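Long-range contacts in TRAP dicarboxylate transporter-DctP subunit (Rhodobacter sphaeroides, PDB 4PE3), which probably binds a solute in the periplasm, perhaps a carboxylate, and delivers it to the membrane part of a TRAP transporter: residues A[34-39]-A[72-77]; A[90-95]-A[242-247]; A[164-169]-A[306-311]. All coordinates share one frame; numbering follows the deposited sequence.

How the interactions relate
Interactions 1 and 2 share the five-stranded mixed sheet, where strands 32-37 and 91-95 are neighbours. Their centres lie about 10 Å apart and they touch, with probable backbone bonds from Arg34 O to Asp90 N and Ser38 N to Ile93 O. Interaction 1 fastens the 72-77 loop to strand 32-37. Interaction 2 pairs strand 91-95 with strand 243-248. Interaction 3 sits on the opposite side of the chain's centre, about 38 Å from interaction 1 and 32 Å from interaction 2, centre to centre. Along the chain interaction 1 closes first, and the segments of interactions 2 and 3 alternate. The chain thus passes back and forth between distant parts, consistent with the two-lobed build of solute-binding proteins.

Interaction 1. Residues A[34-39]-A[72-77]; sequences RFQSSD and GTIVDY
Gln36 OE1 is gripped by two successive backbone N-H groups of the 72-77 loop. Ile74 N comes in at 2.9 Å from Gln36 OE1, nearly straight (164°) but tilted out of the carbonyl plane. Val75 N lies further off, 3.3 Å from Gln36 OE1, and sits in that plane on a lone pair. The amide also donates to the loop: Gln36 NE2 meets Val75 O at 2.9 Å, with the acceptor in the amide plane. Three bonds therefore fix the rotation of the amide. Its reach comes from a straight chain, with CG anti to the backbone N (chi1 -168°) and an extended run beyond. With an alanine here, these three loop atoms would probably lose their partners and the loop would be held less firmly to the strand. Further along the strand, Arg34 crosses Ile74 at about a right angle, and Arg34 NH2 touches Ile74 CD1 at 3.5 Å. Ile74 also packs on Met69 of strand 65-69, and Val75 on Ala83 of helix 80-86. The arrangement is a connecting loop between strand 65-69 and helix 80-86, held at its backbone by one glutamine of the neighbouring strand 32-37 in the five-stranded sheet.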
# COMPACT_ATOMS: atom_id res chain seq x y z
N ARG A 34 -19.59 13.58 -0.52
CA ARG A 34 -18.49 13.98 0.35
C ARG A 34 -17.64 12.77 0.73
O ARG A 34 -18.17 11.78 1.28
CB ARG A 34 -19.06 14.64 1.60
CG ARG A 34 -20.30 15.48 1.32
CD ARG A 34 -21.11 15.70 2.58
NE ARG A 34 -20.50 16.72 3.42
CZ ARG A 34 -20.35 16.64 4.74
NH1 ARG A 34 -20.77 15.57 5.41
NH2 ARG A 34 -19.80 17.65 5.39
N PHE A 35 -16.36 12.83 0.40
CA PHE A 35 -15.41 11.77 0.70
C PHE A 35 -14.38 12.23 1.71
O PHE A 35 -13.85 13.32 1.57
CB PHE A 35 -14.65 11.39 -0.56
CG PHE A 35 -15.34 10.40 -1.42
CD1 PHE A 35 -16.58 10.67 -1.98
CD2 PHE A 35 -14.74 9.17 -1.69
CE1 PHE A 35 -17.20 9.74 -2.78
CE2 PHE A 35 -15.37 8.25 -2.49
CZ PHE A 35 -16.60 8.53 -3.03
N GLN A 36 -14.11 11.44 2.73
CA GLN A 36 -13.06 11.76 3.67
C GLN A 36 -11.79 10.97 3.39
O GLN A 36 -11.84 9.75 3.17
CB GLN A 36 -13.51 11.51 5.09
CG GLN A 36 -12.54 12.11 6.07
CD GLN A 36 -12.99 12.02 7.49
OE1 GLN A 36 -13.87 12.77 7.93
NE2 GLN A 36 -12.40 11.09 8.24
N SER A 37 -10.66 11.65 3.37
CA SER A 37 -9.35 11.07 3.13
C SER A 37 -8.77 10.58 4.44
O SER A 37 -9.16 11.03 5.51
CB SER A 37 -8.45 12.16 2.56
OG SER A 37 -7.15 11.63 2.28
N SER A 38 -7.80 9.67 4.36
CA SER A 38 -6.96 9.36 5.53
C SER A 38 -5.76 10.32 5.67
O SER A 38 -5.02 10.24 6.64
CB SER A 38 -6.46 7.91 5.43
OG SER A 38 -5.79 7.73 4.21
N ASP A 39 -5.58 11.21 4.71
CA ASP A 39 -4.46 12.15 4.75
C ASP A 39 -4.94 13.56 5.11
O ASP A 39 -6.09 13.92 4.87
CB ASP A 39 -3.76 12.15 3.41
CG ASP A 39 -3.14 10.81 3.08
OD1 ASP A 39 -2.42 10.28 3.93
OD2 ASP A 39 -3.39 10.27 1.98
N GLY A 72 -10.26 13.16 9.50
CA GLY A 72 -10.81 13.63 10.76
C GLY A 72 -11.78 14.78 10.66
O GLY A 72 -12.22 15.29 11.69
N THR A 73 -12.12 15.21 9.44
CA THR A 73 -13.02 16.36 9.29
C THR A 73 -14.37 16.09 9.89
O THR A 73 -14.88 16.91 10.65
CB THR A 73 -13.28 16.69 7.82
OG1 THR A 73 -12.08 17.18 7.23
CG2 THR A 73 -14.35 17.77 7.70
N ILE A 74 -14.95 14.96 9.51
CA ILE A 74 -16.30 14.63 9.91
C ILE A 74 -16.28 13.54 10.97
O ILE A 74 -17.04 13.61 11.93
CB ILE A 74 -17.15 14.20 8.71
CG1 ILE A 74 -17.13 15.27 7.63
CG2 ILE A 74 -18.59 13.94 9.15
CD1 ILE A 74 -17.82 16.58 8.06
N VAL A 75 -15.42 12.54 10.80
CA VAL A 75 -15.33 11.46 11.78
C VAL A 75 -13.92 10.91 11.91
O VAL A 75 -13.06 11.19 11.09
CB VAL A 75 -16.24 10.28 11.41
CG1 VAL A 75 -17.70 10.65 11.66
CG2 VAL A 75 -16.00 9.86 9.96
N ASP A 76 -13.71 10.12 12.96
CA ASP A 76 -12.44 9.45 13.19
C ASP A 76 -12.07 8.58 11.99
O ASP A 76 -12.94 7.99 11.36
CB ASP A 76 -12.59 8.58 14.44
CG ASP A 76 -11.31 7.91 14.85
OD1 ASP A 76 -11.07 6.76 14.41
OD2 ASP A 76 -10.54 8.53 15.61
N TYR A 77 -10.78 8.50 11.66
CA TYR A 77 -10.32 7.73 10.50
C TYR A 77 -10.68 6.23 10.50
O TYR A 77 -10.75 5.62 9.43
CB TYR A 77 -8.80 7.91 10.31
CG TYR A 77 -7.95 7.17 11.32
CD1 TYR A 77 -7.78 7.65 12.61
CD2 TYR A 77 -7.31 6.00 10.98
CE1 TYR A 77 -7.00 6.98 13.53
CE2 TYR A 77 -6.52 5.32 11.88
CZ TYR A 77 -6.37 5.81 13.15
OH TYR A 77 -5.59 5.13 14.06

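Interaction 2. Residues A[90-95]-A[242-247]; sequences DGHITD and LVEVSM
His92 and Ser246 form an antiparallel hydrogen-bonded pair, as do Thr94 and Glu244. Each pair exchanges two backbone bonds, among them His92 N to Ser246 O at 2.9 Å and Ser246 N to His92 O at 3.1 Å. On the face carrying these four side chains, His92 NE2 donates to Glu244 OE2 at 2.8 Å. The carboxylate oxygen lies at the ring edge, in the ring plane, while the two planes stand 89° apart. Ser246 OG also donates to Glu244 OE2, at 2.8 Å, and the two donors reach it from opposite faces of the carboxylate. Glu244 OE1 has its partner in Thr96, and His92 ND1 bonds Thr80 OG1, so both ring nitrogens are satisfied. Thr94 CG2 lies 3.4 Å above the plane of the His92 ring, over its centre. Ile93, Val243 and Val245 make an apolar patch on the other face: Ile93 CG2 meets Val243 CG1 at 3.6 Å, and Val245 lies alongside Ile93. At Gly91 the strands come close, and a CB there would come too near Ser246 O. Buried polar groups are thus paired on one face of an antiparallel strand pair, within the mixed sheet of this family 7 solute-binding protein.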
# COMPACT_ATOMS: atom_id res chain seq x y z
N ASP A 90 -20.19 10.30 2.38
CA ASP A 90 -20.60 9.43 1.28
C ASP A 90 -19.53 8.44 0.81
O ASP A 90 -19.86 7.45 0.16
CB ASP A 90 -21.06 10.27 0.09
CG ASP A 90 -22.22 11.16 0.44
OD1 ASP A 90 -23.26 10.65 0.92
OD2 ASP A 90 -22.09 12.39 0.28
N GLY A 91 -18.27 8.70 1.12
CA GLY A 91 -17.22 7.76 0.77
C GLY A 91 -15.96 8.07 1.52
O GLY A 91 -15.90 9.00 2.35
N HIS A 92 -14.93 7.28 1.24
CA HIS A 92 -13.59 7.54 1.78
C HIS A 92 -12.50 7.14 0.81
O HIS A 92 -12.72 6.36 -0.13
CB HIS A 92 -13.37 6.89 3.16
CG HIS A 92 -13.46 5.39 3.20
ND1 HIS A 92 -13.67 4.72 4.38
CD2 HIS A 92 -13.27 4.44 2.24
CE1 HIS A 92 -13.66 3.41 4.14
NE2 HIS A 92 -13.44 3.22 2.86
N ILE A 93 -11.33 7.72 1.04
CA ILE A 93 -10.10 7.31 0.37
C ILE A 93 -9.17 7.05 1.54
O ILE A 93 -8.69 7.98 2.18
CB ILE A 93 -9.53 8.41 -0.56
CG1 ILE A 93 -10.56 8.85 -1.60
CG2 ILE A 93 -8.26 7.88 -1.22
CD1 ILE A 93 -10.09 9.93 -2.55
N THR A 94 -8.94 5.77 1.86
CA THR A 94 -8.31 5.46 3.13
C THR A 94 -7.50 4.17 3.13
O THR A 94 -7.58 3.37 2.20
CB THR A 94 -9.37 5.42 4.26
OG1 THR A 94 -8.71 5.49 5.52
CG2 THR A 94 -10.21 4.15 4.17
N ASP A 95 -6.72 4.00 4.18
CA ASP A 95 -5.81 2.88 4.34
C ASP A 95 -6.62 1.73 4.85
O ASP A 95 -7.09 1.73 5.98
CB ASP A 95 -4.77 3.29 5.39
CG ASP A 95 -3.64 2.31 5.54
OD1 ASP A 95 -3.86 1.09 5.48
OD2 ASP A 95 -2.50 2.79 5.76
N LEU A 242 -2.34 -0.68 0.44
CA LEU A 242 -3.54 -0.51 -0.37
C LEU A 242 -4.39 0.61 0.20
O LEU A 242 -4.75 0.58 1.38
CB LEU A 242 -4.35 -1.82 -0.38
CG LEU A 242 -5.48 -1.99 -1.37
CD1 LEU A 242 -5.86 -3.45 -1.56
CD2 LEU A 242 -6.69 -1.24 -0.88
N VAL A 243 -4.66 1.60 -0.64
CA VAL A 243 -5.61 2.67 -0.30
C VAL A 243 -6.87 2.44 -1.13
O VAL A 243 -6.82 2.28 -2.36
CB VAL A 243 -5.00 4.05 -0.56
CG1 VAL A 243 -6.05 5.11 -0.64
CG2 VAL A 243 -4.02 4.35 0.54
N GLU A 244 -7.99 2.29 -0.44
CA GLU A 244 -9.25 2.04 -1.13
C GLU A 244 -10.01 3.34 -1.38
O GLU A 244 -9.94 4.27 -0.55
CB GLU A 244 -10.16 1.12 -0.30
CG GLU A 244 -10.60 1.69 1.05
CD GLU A 244 -11.49 0.73 1.81
OE1 GLU A 244 -10.97 -0.05 2.63
OE2 GLU A 244 -12.74 0.76 1.61
N VAL A 245 -10.69 3.40 -2.52
CA VAL A 245 -11.67 4.44 -2.82
C VAL A 245 -13.00 3.70 -2.84
O VAL A 245 -13.23 2.83 -3.68
CB VAL A 245 -11.42 5.11 -4.19
CG1 VAL A 245 -12.45 6.15 -4.49
CG2 VAL A 245 -10.03 5.73 -4.22
N SER A 246 -13.85 4.03 -1.88
CA SER A 246 -15.11 3.32 -1.66
C SER A 246 -16.20 4.30 -1.26
O SER A 246 -15.90 5.38 -0.73
CB SER A 246 -14.95 2.31 -0.54
OG SER A 246 -13.88 1.42 -0.83
N MSE A 247 -17.46 3.94 -1.47
CA MSE A 247 -18.56 4.86 -1.16
C MSE A 247 -19.78 4.10 -0.70
O MSE A 247 -19.84 2.86 -0.76
CB MSE A 247 -18.87 5.74 -2.36
CG MSE A 247 -19.67 5.11 -3.48
SE MSE A 247 -20.27 6.44 -4.78
CE MSE A 247 -21.59 7.28 -3.63

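Interaction 3. Residues A[164-169]-A[306-311]; sequences DTVEDL and AKFRGI. With ZN (zinc ion), chain N.
This is a partly buried packing of a short 3-10 turn and its lead-in loop against helix 302-320, in the fold of a TRAP solute-binding protein. The loop joins strands 157-159 and 173-175 of the four-stranded sheet. Val166 is the middle of the contact. Its CG2 lies 3.9 Å from Phe308 CB and near the plane of the Phe308 ring, at the edge. Its other branch meets Ile311 tip to tip, and at 3.3 Å the pair Val166 CG1 and Ile311 CD1 is tighter than usual. Leu169 CD1 comes to the ring edge, 3.8 Å from Phe308 CE1. Phe308 also stacks edge-to-face with Phe237. On the outer side, Glu167 and Lys307 cross at about a right angle in a salt bridge. The Glu167 chain bends at chi2 (78°), bringing its carboxylate to the lysine. Lys307 NZ meets Glu167 OE1 at 2.9 Å on the syn lone pair, and OE2 only weakly; it also pairs with Glu304. The loop's shape is held in part by Asp168, whose OD2 accepts from Asp164 N and Thr165 N. Both oxygens of this carboxylate bind a zinc ion, Asp168 OD2 at 2.3 Å and Asp168 OD1 at 2.7 Å.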
# COMPACT_ATOMS: atom_id res chain seq x y z
N ASP A 164 21.72 -8.57 -1.62
CA ASP A 164 21.32 -8.96 -2.96
C ASP A 164 20.46 -10.21 -2.97
O ASP A 164 19.85 -10.51 -3.99
CB ASP A 164 22.54 -9.16 -3.85
CG ASP A 164 23.25 -7.85 -4.12
OD1 ASP A 164 22.65 -6.97 -4.79
OD2 ASP A 164 24.36 -7.65 -3.62
N THR A 165 20.43 -10.94 -1.86
CA THR A 165 19.63 -12.17 -1.78
C THR A 165 18.86 -12.20 -0.47
O THR A 165 19.21 -11.49 0.49
CB THR A 165 20.50 -13.42 -1.83
OG1 THR A 165 21.26 -13.49 -0.61
CG2 THR A 165 21.44 -13.41 -3.06
N VAL A 166 17.84 -13.05 -0.40
CA VAL A 166 17.11 -13.22 0.83
C VAL A 166 18.02 -13.72 1.94
O VAL A 166 17.85 -13.37 3.11
CB VAL A 166 15.93 -14.16 0.65
CG1 VAL A 166 15.24 -14.40 1.96
CG2 VAL A 166 14.96 -13.60 -0.38
N GLU A 167 18.99 -14.56 1.57
CA GLU A 167 19.94 -15.09 2.53
C GLU A 167 20.73 -13.99 3.23
O GLU A 167 21.14 -14.14 4.39
CB GLU A 167 20.92 -16.04 1.81
CG GLU A 167 20.34 -17.42 1.41
CD GLU A 167 19.45 -17.41 0.15
OE1 GLU A 167 19.37 -16.40 -0.57
OE2 GLU A 167 18.83 -18.45 -0.12
N ASP A 168 20.95 -12.87 2.54
CA ASP A 168 21.66 -11.75 3.14
C ASP A 168 20.92 -11.14 4.33
O ASP A 168 21.51 -10.42 5.11
CB ASP A 168 21.97 -10.69 2.09
CG ASP A 168 23.01 -11.14 1.06
OD1 ASP A 168 23.90 -11.99 1.36
OD2 ASP A 168 22.97 -10.63 -0.08
N LEU A 169 19.64 -11.43 4.50
CA LEU A 169 18.89 -10.87 5.62
C LEU A 169 19.18 -11.55 6.95
O LEU A 169 18.84 -11.02 8.01
CB LEU A 169 17.40 -10.97 5.32
CG LEU A 169 16.84 -10.09 4.22
CD1 LEU A 169 15.37 -10.50 3.95
CD2 LEU A 169 16.96 -8.61 4.55
N ALA A 306 10.94 -13.79 -5.75
CA ALA A 306 10.10 -14.99 -5.63
C ALA A 306 10.46 -15.77 -4.36
O ALA A 306 9.57 -16.28 -3.68
CB ALA A 306 10.23 -15.88 -6.86
N LYS A 307 11.74 -15.84 -4.03
CA LYS A 307 12.15 -16.48 -2.79
C LYS A 307 11.58 -15.72 -1.58
O LYS A 307 11.10 -16.32 -0.63
CB LYS A 307 13.68 -16.59 -2.73
CG LYS A 307 14.21 -17.75 -3.56
CD LYS A 307 15.70 -17.62 -3.87
CE LYS A 307 16.51 -17.43 -2.63
NZ LYS A 307 17.98 -17.34 -2.96
N PHE A 308 11.61 -14.39 -1.63
CA PHE A 308 11.05 -13.61 -0.52
C PHE A 308 9.54 -13.86 -0.38
O PHE A 308 9.03 -14.03 0.72
CB PHE A 308 11.37 -12.12 -0.66
CG PHE A 308 11.09 -11.35 0.59
CD1 PHE A 308 12.01 -11.35 1.63
CD2 PHE A 308 9.92 -10.64 0.73
CE1 PHE A 308 11.75 -10.63 2.80
CE2 PHE A 308 9.65 -9.92 1.90
CZ PHE A 308 10.57 -9.92 2.93
N ARG A 309 8.83 -13.94 -1.51
CA ARG A 309 7.41 -14.31 -1.45
C ARG A 309 7.17 -15.63 -0.74
O ARG A 309 6.22 -15.78 0.02
CB ARG A 309 6.78 -14.43 -2.84
CG ARG A 309 6.71 -13.13 -3.56
CD ARG A 309 5.83 -13.23 -4.79
NE ARG A 309 5.90 -11.94 -5.45
CZ ARG A 309 6.84 -11.57 -6.32
NH1 ARG A 309 7.76 -12.44 -6.73
NH2 ARG A 309 6.81 -10.33 -6.80
N GLY A 310 8.03 -16.59 -1.01
CA GLY A 310 7.88 -17.91 -0.43
C GLY A 310 8.06 -17.88 1.07
O GLY A 310 7.35 -18.56 1.81
N ILE A 311 9.01 -17.09 1.55
CA ILE A 311 9.18 -16.96 2.98
C ILE A 311 7.95 -16.26 3.57
O ILE A 311 7.40 -16.69 4.58
CB ILE A 311 10.45 -16.18 3.32
CG1 ILE A 311 11.66 -17.08 3.08
CG2 ILE A 311 10.45 -15.75 4.76
CD1 ILE A 311 12.72 -16.45 2.25
ZN ZN N . 24.98 -11.36 -1.01
O HOH W 1 25.66 -8.90 -1.20